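Local coordinates for NTP pyrophosphohydrolase MazG-like domain-containing protein (Vibrio sp. DAT722, PDB 2Q73), which probably hydrolyses nucleoside triphosphates to monophosphates and pyrophosphate with the help of magnesium, as a MazG-type house-cleaning enzyme, at residues M1-L6 with Y65-A70. Numbering follows the deposited sequence.
Sequences MKLSEL and YVCALA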
# COMPACT_ATOMS: atom_id res chain seq x y z
N MET C 1 -9.71 -25.87 -2.85
CA MET C 1 -8.25 -25.62 -2.74
C MET C 1 -7.86 -25.31 -1.29
O MET C 1 -8.27 -24.29 -0.73
CB MET C 1 -7.84 -24.48 -3.69
CG MET C 1 -6.33 -24.15 -3.71
SD MET C 1 -5.32 -25.39 -4.56
CE MET C 1 -4.77 -24.52 -6.02
N LYS C 2 -7.08 -26.22 -0.68
CA LYS C 2 -6.42 -25.95 0.60
C LYS C 2 -5.36 -24.85 0.42
O LYS C 2 -4.77 -24.72 -0.64
CB LYS C 2 -5.74 -27.21 1.14
CG LYS C 2 -6.68 -28.20 1.84
CD LYS C 2 -5.99 -29.52 2.17
CE LYS C 2 -5.39 -29.55 3.58
NZ LYS C 2 -4.23 -28.61 3.76
N LEU C 3 -5.11 -24.09 1.49
CA LEU C 3 -4.12 -23.01 1.49
C LEU C 3 -2.70 -23.52 1.19
O LEU C 3 -1.95 -22.89 0.42
CB LEU C 3 -4.16 -22.29 2.84
CG LEU C 3 -3.24 -21.10 3.12
CD1 LEU C 3 -3.46 -19.99 2.12
CD2 LEU C 3 -3.48 -20.62 4.53
N SER C 4 -2.35 -24.65 1.80
CA SER C 4 -1.06 -25.30 1.58
C SER C 4 -0.89 -25.78 0.14
O SER C 4 0.20 -25.63 -0.44
CB SER C 4 -0.82 -26.44 2.59
OG SER C 4 -1.82 -27.45 2.52
N GLU C 5 -1.96 -26.33 -0.44
CA GLU C 5 -1.99 -26.72 -1.85
C GLU C 5 -1.86 -25.53 -2.81
O GLU C 5 -1.15 -25.61 -3.82
CB GLU C 5 -3.24 -27.55 -2.17
CG GLU C 5 -3.22 -28.95 -1.58
CD GLU C 5 -4.61 -29.60 -1.48
OE1 GLU C 5 -5.63 -28.99 -1.90
OE2 GLU C 5 -4.68 -30.73 -0.95
N LEU C 6 -2.55 -24.43 -2.52
CA LEU C 6 -2.42 -23.22 -3.32
C LEU C 6 -0.97 -22.71 -3.27
O LEU C 6 -0.38 -22.38 -4.31
CB LEU C 6 -3.40 -22.14 -2.84
CG LEU C 6 -3.33 -20.78 -3.55
CD1 LEU C 6 -3.72 -20.90 -5.02
CD2 LEU C 6 -4.21 -19.75 -2.84
N TYR C 65 0.25 -13.04 -4.47
CA TYR C 65 1.55 -12.51 -4.02
C TYR C 65 1.86 -12.76 -2.55
O TYR C 65 3.03 -12.94 -2.21
CB TYR C 65 1.77 -11.06 -4.47
CG TYR C 65 2.05 -11.05 -5.94
CD1 TYR C 65 1.05 -10.70 -6.87
CD2 TYR C 65 3.28 -11.53 -6.42
CE1 TYR C 65 1.32 -10.76 -8.25
CE2 TYR C 65 3.55 -11.61 -7.77
CZ TYR C 65 2.56 -11.23 -8.68
OH TYR C 65 2.86 -11.28 -9.99
N VAL C 66 0.83 -12.83 -1.71
CA VAL C 66 1.00 -13.28 -0.32
C VAL C 66 1.56 -14.72 -0.31
O VAL C 66 2.53 -15.00 0.39
CB VAL C 66 -0.31 -13.13 0.51
CG1 VAL C 66 -0.22 -13.91 1.81
CG2 VAL C 66 -0.59 -11.65 0.82
N CYS C 67 0.97 -15.62 -1.09
CA CYS C 67 1.50 -17.00 -1.20
C CYS C 67 2.91 -17.03 -1.81
O CYS C 67 3.78 -17.79 -1.34
CB CYS C 67 0.57 -17.89 -2.00
SG CYS C 67 -1.00 -18.20 -1.16
N ALA C 68 3.12 -16.24 -2.86
CA ALA C 68 4.43 -16.23 -3.54
C ALA C 68 5.51 -15.73 -2.58
O ALA C 68 6.59 -16.32 -2.49
CB ALA C 68 4.38 -15.39 -4.79
N LEU C 69 5.20 -14.68 -1.84
CA LEU C 69 6.12 -14.16 -0.81
C LEU C 69 6.37 -15.17 0.30
O LEU C 69 7.48 -15.28 0.82
CB LEU C 69 5.59 -12.86 -0.22
CG LEU C 69 5.81 -11.61 -1.09
CD1 LEU C 69 4.85 -10.50 -0.69
CD2 LEU C 69 7.28 -11.16 -0.93
N ALA C 70 5.33 -15.92 0.67
CA ALA C 70 5.52 -16.93 1.71
C ALA C 70 6.56 -17.95 1.25
O ALA C 70 7.44 -18.36 2.03
CB ALA C 70 4.19 -17.60 2.08
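C67 meets two leucines of the N-terminal helix, L3 and L6, which lie one turn apart, and the contact is purely apolar. L6 makes the closer approach: its CD2 lies 3.9 Å from C67 SG. The torsion explains this, since CG stands anti to the backbone N (chi1 177°) and carries a methyl out to the sulfur. CD1 of L3 is looser, 4.5 Å from C67 SG. Cysteine suits its place because a short side chain whose CB is directed toward helix 3-13 lets the backbones come near, 7.7 Å from L6 CA to C67 CA, while its polarisable sulfur gains from dispersion against methyl groups. Leucine suits the other side because its branched end reaches farther than its CB, bringing a methyl against the sulfur in L6.

The side-chain hydrogen bonds of K2, the N-cap residue, are local to the start of the helix: its backbone N makes a weak one to E5 OE1, and its NZ a weak one to S4 OG.

L77 of helix 77-90 touches both L3 and C67, and L63 of a second subunit packs on L3. With two leucine methyls against one thiol sulfur and no polar bond between the segments, the small patch, 100 Å² in all, implies that dispersion and exclusion of water, not directional bonds, join helix 3-13 here to helix 55-72, which also supplies magnesium ligands E58 and D61.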